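PDB 3MQQ: transcriptional regulator, LuxR family from Burkholderia thailandensis, which probably binds DNA to regulate transcription as a whole protein and is represented here by its PAS domain. Local coordinates for residues Cys37-Ala40 / Asp41-Arg45; Asn28-Leu31 / Ala32-Arg36; Ser65-Met68 / Ile69-Ser73. All coordinates share one frame; numbering follows the deposited sequence.

Contact 1 of 3, residues Cys37-Ala40 / Asp41-Arg45; sequences CARA and DLIGR
Asp41 folds back over the start of the short, weakly bonded helix 39-42 and takes the backbone N-H of Ala38. The bond from Ala38 N to Asp41 OD2 is 2.9 Å long and fairly straight, and it meets the carboxylate oxygen on its anti side, somewhat out of plane. Asp41 N in turn donates to Ala38 O (2.9 Å), coming from above the carbonyl plane, so the two residues are tied twice. At the next residue, Arg39 O takes two N-H groups: Leu42 N at 2.8 Å, from above its plane, and Ile43 N almost in line with the C=O bond. The side chain of Arg45 grips Asp41 O side-on with two nitrogens, NE at 2.9 Å and NH2 at 3.1 Å; the carbonyl oxygen lies in the guanidinium plane.

Side-chain packing is sparse. Cys37 has SG between its own N and carbonyl carbon (chi1 57°), a torsion that sets the sulfur against Leu42 CD1 at 3.5 Å. Ile43 lays CG1 beside Arg39 O (3.3 Å), and its side chain runs alongside that of Arg39, pointing the same way. Leu42 also packs on Ile24 and Cys27 of strand 23-27.

A type II turn from Leu42 to Arg45 follows on, passing through Gly44 at positive phi. Such a short helix and turn belong to the helical connection of a PAS fold, between strands 23-27 and 74-81 of its antiparallel sheet.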
ATOM      1  N   CYS B  37     -17.303   7.551  -2.637  1.00 28.19           N
ATOM      2  CA  CYS B  37     -18.138   8.046  -1.541  1.00 30.59           C
ATOM      3  C   CYS B  37     -17.306   8.920  -0.608  1.00 29.96           C
ATOM      4  O   CYS B  37     -16.162   9.237  -0.924  1.00 29.16           O
ATOM      5  CB  CYS B  37     -18.726   6.876  -0.769  1.00 31.09           C
ATOM      6  SG  CYS B  37     -17.470   5.764  -0.122  1.00 31.34           S
ATOM      7  N   ALA B  38     -17.893   9.317   0.520  1.00 31.42           N
ATOM      8  CA  ALA B  38     -17.157  10.054   1.554  1.00 31.25           C
ATOM      9  C   ALA B  38     -16.590   9.106   2.602  1.00 30.77           C
ATOM     10  O   ALA B  38     -17.123   8.017   2.813  1.00 30.84           O
ATOM     11  CB  ALA B  38     -18.048  11.053   2.210  1.00 33.26           C
ATOM     12  N   ARG B  39     -15.525   9.527   3.281  1.00 28.34           N
ATOM     13  CA  ARG B  39     -14.995   8.726   4.386  1.00 27.05           C
ATOM     14  C   ARG B  39     -16.089   8.429   5.409  1.00 26.39           C
ATOM     15  O   ARG B  39     -16.176   7.317   5.924  1.00 24.37           O
ATOM     16  CB  ARG B  39     -13.844   9.458   5.088  1.00 30.72           C
ATOM     17  CG  ARG B  39     -12.509   9.468   4.368  1.00 34.42           C
ATOM     18  CD  ARG B  39     -11.410   9.997   5.321  1.00 41.34           C
ATOM     19  NE  ARG B  39     -11.474   9.384   6.651  1.00 44.58           N
ATOM     20  CZ  ARG B  39     -11.478  10.054   7.799  1.00 50.40           C
ATOM     21  NH1 ARG B  39     -11.397  11.381   7.808  1.00 57.07           N
ATOM     22  NH2 ARG B  39     -11.544   9.391   8.947  1.00 52.73           N
ATOM     23  N   ALA B  40     -16.927   9.429   5.683  1.00 28.83           N
ATOM     24  CA  ALA B  40     -18.056   9.270   6.603  1.00 30.58           C
ATOM     25  C   ALA B  40     -18.975   8.120   6.191  1.00 28.94           C
ATOM     26  O   ALA B  40     -19.601   7.501   7.052  1.00 30.91           O
ATOM     27  CB  ALA B  40     -18.849  10.559   6.702  1.00 35.52           C
ATOM     28  N   ASP B  41     -19.079   7.843   4.893  1.00 28.09           N
ATOM     29  CA  ASP B  41     -19.915   6.724   4.412  1.00 29.79           C
ATOM     30  C   ASP B  41     -19.309   5.362   4.755  1.00 27.20           C
ATOM     31  O   ASP B  41     -20.018   4.365   4.805  1.00 30.38           O
ATOM     32  CB  ASP B  41     -20.174   6.801   2.900  1.00 32.35           C
ATOM     33  CG  ASP B  41     -20.983   8.038   2.497  1.00 37.84           C
ATOM     34  OD1 ASP B  41     -22.018   8.345   3.140  1.00 41.08           O
ATOM     35  OD2 ASP B  41     -20.576   8.708   1.526  1.00 40.31           O
ATOM     36  N   LEU B  42     -17.998   5.335   4.998  1.00 24.38           N
ATOM     37  CA  LEU B  42     -17.280   4.077   5.179  1.00 23.69           C
ATOM     38  C   LEU B  42     -16.974   3.760   6.629  1.00 22.82           C
ATOM     39  O   LEU B  42     -16.833   2.595   6.996  1.00 24.39           O
ATOM     40  CB  LEU B  42     -15.993   4.055   4.331  1.00 22.52           C
ATOM     41  CG  LEU B  42     -16.249   3.978   2.819  1.00 26.49           C
ATOM     42  CD1 LEU B  42     -15.044   4.423   2.030  1.00 25.86           C
ATOM     43  CD2 LEU B  42     -16.618   2.542   2.479  1.00 28.83           C
ATOM     44  N   ILE B  43     -16.834   4.789   7.448  1.00 23.20           N
ATOM     45  CA  ILE B  43     -16.536   4.574   8.856  1.00 24.15           C
ATOM     46  C   ILE B  43     -17.672   3.823   9.552  1.00 24.10           C
ATOM     47  O   ILE B  43     -18.820   4.280   9.606  1.00 25.50           O
ATOM     48  CB  ILE B  43     -16.259   5.894   9.579  1.00 27.41           C
ATOM     49  CG1 ILE B  43     -15.086   6.610   8.904  1.00 28.06           C
ATOM     50  CG2 ILE B  43     -16.011   5.653  11.073  1.00 30.38           C
ATOM     51  CD1 ILE B  43     -13.792   5.857   8.949  1.00 29.92           C
ATOM     52  N   GLY B  44     -17.331   2.654  10.080  1.00 23.66           N
ATOM     53  CA  GLY B  44     -18.296   1.821  10.782  1.00 23.25           C
ATOM     54  C   GLY B  44     -19.119   1.007   9.814  1.00 22.57           C
ATOM     55  O   GLY B  44     -20.131   0.457  10.185  1.00 24.24           O
ATOM     56  N   ARG B  45     -18.676   0.940   8.561  1.00 22.55           N
ATOM     57  CA  ARG B  45     -19.323   0.109   7.546  1.00 23.03           C
ATOM     58  C   ARG B  45     -18.691  -1.280   7.478  1.00 22.11           C
ATOM     59  O   ARG B  45     -17.443  -1.385   7.468  1.00 21.77           O
ATOM     60  CB  ARG B  45     -19.240   0.821   6.172  1.00 23.45           C
ATOM     61  CG  ARG B  45     -20.259   0.331   5.169  1.00 25.44           C
ATOM     62  CD  ARG B  45     -21.687   0.827   5.503  1.00 26.77           C
ATOM     63  NE  ARG B  45     -21.862   2.190   5.036  1.00 29.01           N
ATOM     64  CZ  ARG B  45     -23.005   2.732   4.625  1.00 29.78           C
ATOM     65  NH1 ARG B  45     -24.146   2.030   4.589  1.00 31.62           N
ATOM     66  NH2 ARG B  45     -23.017   3.995   4.241  1.00 31.70           N
TER

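Contact 2 of 3, residues Asn28-Leu31 / Ala32-Arg36; sequences NDEL and AAIFR. With EOH (ethanol), chain I.
Leu31 swings CG to the far side from its backbone N (chi1 -173°), while Phe35, one turn later, keeps CG beside its own N (chi1 -72°); the two side chains cross obliquely, with Leu31 CD1 at 3.7 Å from Phe35 CE2. The same setting of the ring brings its edge to Leu31 O, which lies in the ring plane at 3.4 Å from Phe35 CD2. That carbonyl also accepts Phe35 N in the last i to i+4 bond of helix 29-34. The ring also meets Phe88 edge-to-face. Glu30 O and Asp29 O are bonded in the same way by Ile34 N and Ala33 N, whereas the first bond, Ala32 N to Asn28 O, is weak.

Both ends of this helix, the first after strand 23-27 in the PAS fold, carry defined caps. At the start Asn28 is the N-cap, its OD1 accepting Leu31 N at 3.1 Å. The buried amide also has OD1 bonded by Leu16 N and gives ND2 to Ile14 O and Phe9 O, which fixes its rotation. At the finish stands a Schellman motif, with Arg36 as its positive-phi residue: Cys37 N probably bonds Ala32 O, and Arg36 N bonds Ala33 O at 3.1 Å.

Ala33 O is gripped a second time by Arg36 NH1, at 2.9 Å and from the opposite face of the carbonyl plane. A bound ethanol, probably from the crystallisation liquor, shares this nitrogen, its O lying at the guanidinium edge and accepting from Arg36 NH1 at 2.9 Å. Its C1 rests on Ile34 CA at 3.4 Å, and its C2 faces Glu30 OE2.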
ATOM      1  N   ASN B  28      -8.709   6.089   4.900  1.00 20.48           N
ATOM      2  CA  ASN B  28      -8.232   7.330   4.327  1.00 20.55           C
ATOM      3  C   ASN B  28      -9.074   7.824   3.144  1.00 21.75           C
ATOM      4  O   ASN B  28     -10.007   7.117   2.668  1.00 21.37           O
ATOM      5  CB  ASN B  28      -6.719   7.246   3.973  1.00 18.84           C
ATOM      6  CG  ASN B  28      -6.395   6.218   2.903  1.00 21.01           C
ATOM      7  OD1 ASN B  28      -7.276   5.591   2.302  1.00 19.74           O
ATOM      8  ND2 ASN B  28      -5.099   6.053   2.652  1.00 20.88           N
ATOM      9  N   ASP B  29      -8.717   9.022   2.667  1.00 23.18           N
ATOM     10  CA  ASP B  29      -9.434   9.660   1.549  1.00 25.67           C
ATOM     11  C   ASP B  29      -9.297   8.829   0.267  1.00 24.21           C
ATOM     12  O   ASP B  29     -10.218   8.789  -0.534  1.00 24.51           O
ATOM     13  CB  ASP B  29      -8.997  11.121   1.332  1.00 29.74           C
ATOM     14  CG  ASP B  29      -9.747  12.109   2.223  1.00 34.47           C
ATOM     15  OD1 ASP B  29     -10.725  11.721   2.904  1.00 35.50           O
ATOM     16  OD2 ASP B  29      -9.394  13.303   2.223  1.00 40.73           O
ATOM     17  N   GLU B  30      -8.146   8.166   0.060  1.00 22.03           N
ATOM     18  CA  GLU B  30      -7.992   7.346  -1.140  1.00 23.40           C
ATOM     19  C   GLU B  30      -9.010   6.212  -1.195  1.00 22.07           C
ATOM     20  O   GLU B  30      -9.538   5.910  -2.294  1.00 22.80           O
ATOM     21  CB  GLU B  30      -6.556   6.818  -1.293  1.00 23.82           C
ATOM     22  CG  GLU B  30      -6.241   6.059  -2.634  1.00 29.15           C
ATOM     23  CD  GLU B  30      -6.509   6.861  -3.894  1.00 35.37           C
ATOM     24  OE1 GLU B  30      -6.340   8.092  -3.873  1.00 38.86           O
ATOM     25  OE2 GLU B  30      -6.863   6.238  -4.933  1.00 40.29           O
ATOM     26  N   LEU B  31      -9.263   5.566  -0.056  1.00 21.19           N
ATOM     27  CA  LEU B  31     -10.296   4.503  -0.023  1.00 21.60           C
ATOM     28  C   LEU B  31     -11.656   5.062  -0.443  1.00 22.29           C
ATOM     29  O   LEU B  31     -12.370   4.441  -1.259  1.00 22.86           O
ATOM     30  CB  LEU B  31     -10.395   3.841   1.352  1.00 21.84           C
ATOM     31  CG  LEU B  31     -11.362   2.651   1.245  1.00 23.25           C
ATOM     32  CD1 LEU B  31     -10.690   1.420   0.600  1.00 26.17           C
ATOM     33  CD2 LEU B  31     -11.993   2.317   2.589  1.00 25.43           C
ATOM     34  N   ALA B  32     -12.013   6.224   0.099  1.00 22.73           N
ATOM     35  CA  ALA B  32     -13.241   6.943  -0.265  1.00 25.79           C
ATOM     36  C   ALA B  32     -13.295   7.206  -1.775  1.00 26.89           C
ATOM     37  O   ALA B  32     -14.339   7.015  -2.407  1.00 29.18           O
ATOM     38  CB  ALA B  32     -13.352   8.241   0.502  1.00 27.62           C
ATOM     39  N   ALA B  33     -12.163   7.634  -2.336  1.00 25.25           N
ATOM     40  CA  ALA B  33     -12.068   7.938  -3.762  1.00 27.29           C
ATOM     41  C   ALA B  33     -12.347   6.688  -4.578  1.00 26.53           C
ATOM     42  O   ALA B  33     -13.164   6.728  -5.508  1.00 29.29           O
ATOM     43  CB  ALA B  33     -10.690   8.556  -4.118  1.00 27.77           C
ATOM     44  N   ILE B  34     -11.706   5.577  -4.195  1.00 25.44           N
ATOM     45  CA  ILE B  34     -11.852   4.334  -4.949  1.00 25.09           C
ATOM     46  C   ILE B  34     -13.320   3.920  -4.980  1.00 24.77           C
ATOM     47  O   ILE B  34     -13.854   3.536  -6.038  1.00 26.50           O
ATOM     48  CB  ILE B  34     -11.000   3.195  -4.345  1.00 23.47           C
ATOM     49  CG1 ILE B  34      -9.494   3.500  -4.464  1.00 25.29           C
ATOM     50  CG2 ILE B  34     -11.363   1.852  -4.986  1.00 24.18           C
ATOM     51  CD1 ILE B  34      -8.602   2.618  -3.570  1.00 23.62           C
ATOM     52  N   PHE B  35     -13.978   4.027  -3.828  1.00 24.87           N
ATOM     53  CA  PHE B  35     -15.364   3.573  -3.705  1.00 25.80           C
ATOM     54  C   PHE B  35     -16.421   4.643  -3.983  1.00 27.00           C
ATOM     55  O   PHE B  35     -17.615   4.430  -3.765  1.00 28.52           O
ATOM     56  CB  PHE B  35     -15.565   2.825  -2.379  1.00 25.77           C
ATOM     57  CG  PHE B  35     -14.917   1.479  -2.382  1.00 25.25           C
ATOM     58  CD1 PHE B  35     -15.557   0.386  -2.968  1.00 25.59           C
ATOM     59  CD2 PHE B  35     -13.626   1.316  -1.890  1.00 24.33           C
ATOM     60  CE1 PHE B  35     -14.927  -0.868  -3.011  1.00 24.06           C
ATOM     61  CE2 PHE B  35     -12.999   0.081  -1.908  1.00 26.06           C
ATOM     62  CZ  PHE B  35     -13.653  -1.013  -2.492  1.00 23.93           C
ATOM     63  N   ARG B  36     -15.955   5.777  -4.504  1.00 27.34           N
ATOM     64  CA  ARG B  36     -16.810   6.893  -4.917  1.00 27.88           C
ATOM     65  C   ARG B  36     -17.803   7.340  -3.856  1.00 29.31           C
ATOM     66  O   ARG B  36     -19.000   7.521  -4.146  1.00 30.79           O
ATOM     67  CB  ARG B  36     -17.571   6.552  -6.216  1.00 30.14           C
ATOM     68  CG  ARG B  36     -16.741   5.915  -7.310  1.00 30.45           C
ATOM     69  CD  ARG B  36     -15.695   6.853  -7.921  1.00 33.80           C
ATOM     70  NE  ARG B  36     -15.125   6.324  -9.169  1.00 35.10           N
ATOM     71  CZ  ARG B  36     -13.860   5.939  -9.331  1.00 33.41           C
ATOM     72  NH1 ARG B  36     -12.985   6.028  -8.336  1.00 32.70           N
ATOM     73  NH2 ARG B  36     -13.461   5.486 -10.512  1.00 34.60           N
TER
HETATM   74  C1  EOH I 123      -9.848   5.961  -7.168  1.00 32.98           C
HETATM   75  C2  EOH I 123      -8.562   6.692  -7.543  1.00 35.35           C
HETATM   76  O   EOH I 123     -10.324   4.977  -8.086  1.00 33.17           O

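Contact 3 of 3, residues Ser65-Met68 / Ile69-Ser73; sequences SPVM and IAHGS
Ser65 O and Ile69 N open a run of i to i+4 bonds that Pro66-Ala70, Val67-His71 and Met68-Gly72 continue, until Gly72 turns to positive phi and the helix stops. This is the C-terminal end of the long helix 54-71 of the PAS fold, just before the chain enters strand 74-81. Pro66 has no N-H for the turn before it, and the helix is kinked there. The last bond is short, Gly72 N to Met68 O at 2.7 Å, but bent, with the donor above the carbonyl plane.

The side chains lean on the helix backbone as much as on each other. Ile69 curls back along Ser65, with CG1 at 3.1 Å and CD1 at 3.2 Å from Ser65 O. Its CG1 stays beside its own N (chi1 -60°), on the flank where that carbonyl lies. His71 turns the edge of its ring to Val67 O, which sits near the ring plane at 3.3 Å from His71 CD2. Val67 CG1 touches the same ring carbon at 3.9 Å, and Ala70 CB lies over one face of the ring, offset toward its rim.

From outside the two segments, Arg95 NE bonds Gly72 O and Arg99 NH1 bonds Ile69 O, while Met68 and Ile69 pack on Pro102. Met68, a selenomethionine, is bent at chi2 (78°) and chi3 (84°), and its SE comes to rest 3.5 Å from Ser73 CA.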
ATOM      1  N   SER B  65      -9.292 -16.501   5.533  1.00 51.06           N
ATOM      2  CA  SER B  65      -8.923 -17.085   6.834  1.00 56.05           C
ATOM      3  C   SER B  65      -7.717 -18.047   6.824  1.00 59.79           C
ATOM      4  O   SER B  65      -6.717 -17.749   7.473  1.00 62.93           O
ATOM      5  CB  SER B  65     -10.135 -17.683   7.558  1.00 58.33           C
ATOM      6  OG  SER B  65     -10.989 -16.640   8.000  1.00 59.61           O
ATOM      7  N   PRO B  66      -7.784 -19.158   6.062  1.00 35.62           N
ATOM      8  CA  PRO B  66      -6.675 -20.113   6.150  1.00 35.80           C
ATOM      9  C   PRO B  66      -5.354 -19.611   5.559  1.00 35.51           C
ATOM     10  O   PRO B  66      -4.293 -19.970   6.061  1.00 35.25           O
ATOM     11  CB  PRO B  66      -7.199 -21.345   5.390  1.00 39.67           C
ATOM     12  CG  PRO B  66      -8.231 -20.815   4.475  1.00 40.19           C
ATOM     13  CD  PRO B  66      -8.877 -19.673   5.207  1.00 37.77           C
ATOM     14  N   VAL B  67      -5.415 -18.766   4.531  1.00 35.52           N
ATOM     15  CA  VAL B  67      -4.202 -18.147   4.001  1.00 35.45           C
ATOM     16  C   VAL B  67      -3.600 -17.244   5.063  1.00 33.09           C
ATOM     17  O   VAL B  67      -2.394 -17.276   5.288  1.00 32.80           O
ATOM     18  CB  VAL B  67      -4.469 -17.347   2.693  1.00 37.44           C
ATOM     19  CG1 VAL B  67      -3.177 -16.702   2.169  1.00 38.25           C
ATOM     20  CG2 VAL B  67      -5.060 -18.263   1.634  1.00 40.60           C
HETATM   21  N   MSE B  68      -4.446 -16.436   5.710  1.00 31.92           N
HETATM   22  CA  MSE B  68      -3.953 -15.493   6.713  1.00 31.28           C
HETATM   23  C   MSE B  68      -3.373 -16.204   7.932  1.00 30.55           C
HETATM   24  O   MSE B  68      -2.343 -15.784   8.480  1.00 30.72           O
HETATM   25  CB  MSE B  68      -5.054 -14.508   7.129  1.00 31.95           C
HETATM   26  CG  MSE B  68      -4.597 -13.506   8.185  1.00 32.35           C
HETATM   27 SE   MSE B  68      -3.501 -12.048   7.431  1.00 38.68          SE
HETATM   28  CE  MSE B  68      -4.959 -10.894   6.829  1.00 35.20           C
ATOM     29  N   ILE B  69      -4.043 -17.271   8.364  1.00 30.43           N
ATOM     30  CA  ILE B  69      -3.567 -18.045   9.509  1.00 30.39           C
ATOM     31  C   ILE B  69      -2.231 -18.699   9.160  1.00 31.60           C
ATOM     32  O   ILE B  69      -1.271 -18.582   9.914  1.00 32.12           O
ATOM     33  CB  ILE B  69      -4.583 -19.101   9.948  1.00 31.39           C
ATOM     34  CG1 ILE B  69      -5.900 -18.437  10.343  1.00 32.24           C
ATOM     35  CG2 ILE B  69      -4.019 -19.935  11.124  1.00 33.24           C
ATOM     36  CD1 ILE B  69      -7.121 -19.338  10.223  1.00 36.57           C
ATOM     37  N   ALA B  70      -2.184 -19.352   8.001  1.00 32.45           N
ATOM     38  CA  ALA B  70      -0.995 -20.108   7.584  1.00 35.06           C
ATOM     39  C   ALA B  70       0.227 -19.234   7.313  1.00 35.30           C
ATOM     40  O   ALA B  70       1.341 -19.627   7.607  1.00 37.27           O
ATOM     41  CB  ALA B  70      -1.305 -20.966   6.378  1.00 36.93           C
ATOM     42  N   HIS B  71       0.008 -18.046   6.751  1.00 34.70           N
ATOM     43  CA  HIS B  71       1.119 -17.198   6.316  1.00 36.16           C
ATOM     44  C   HIS B  71       1.306 -15.879   7.076  1.00 35.44           C
ATOM     45  O   HIS B  71       2.375 -15.266   6.987  1.00 37.21           O
ATOM     46  CB  HIS B  71       1.027 -16.932   4.818  1.00 37.82           C
ATOM     47  CG  HIS B  71       0.921 -18.177   4.000  1.00 41.94           C
ATOM     48  ND1 HIS B  71       2.000 -19.000   3.756  1.00 46.91           N
ATOM     49  CD2 HIS B  71      -0.138 -18.751   3.380  1.00 44.39           C
ATOM     50  CE1 HIS B  71       1.612 -20.023   3.016  1.00 48.95           C
ATOM     51  NE2 HIS B  71       0.320 -19.899   2.776  1.00 47.42           N
ATOM     52  N   GLY B  72       0.279 -15.434   7.796  1.00 36.84           N
ATOM     53  CA  GLY B  72       0.379 -14.210   8.576  1.00 35.05           C
ATOM     54  C   GLY B  72       0.126 -12.945   7.776  1.00 33.58           C
ATOM     55  O   GLY B  72       0.187 -11.844   8.316  1.00 34.34           O
ATOM     56  N   SER B  73      -0.164 -13.104   6.487  1.00 32.41           N
ATOM     57  CA  SER B  73      -0.556 -11.977   5.619  1.00 32.44           C
ATOM     58  C   SER B  73      -1.350 -12.520   4.448  1.00 30.74           C
ATOM     59  O   SER B  73      -1.392 -13.731   4.221  1.00 32.51           O
ATOM     60  CB  SER B  73       0.654 -11.156   5.147  1.00 35.12           C
ATOM     61  OG  SER B  73       1.365 -11.794   4.095  1.00 37.79           O
TER

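In the fold
All three contacts lie within the one PAS domain, in the order 28-36, 37-45, 65-73, along the helical connection that runs from strand 23-27 to strand 74-81, the two outermost strands of the antiparallel sheet within this chain. Contacts 2 and 1 are consecutive, their centres 9 Å apart: Leu42 CD1 packs on Leu31 CD2, so the helices 29-34 and 39-42 form one small unit on the same side of the domain. Contact 3, at the end of helix 54-71, lies on the opposite side of the chain's centre, about 26 to 27 Å from both, centre to centre. The three thus mark the beginning and the end of this connection.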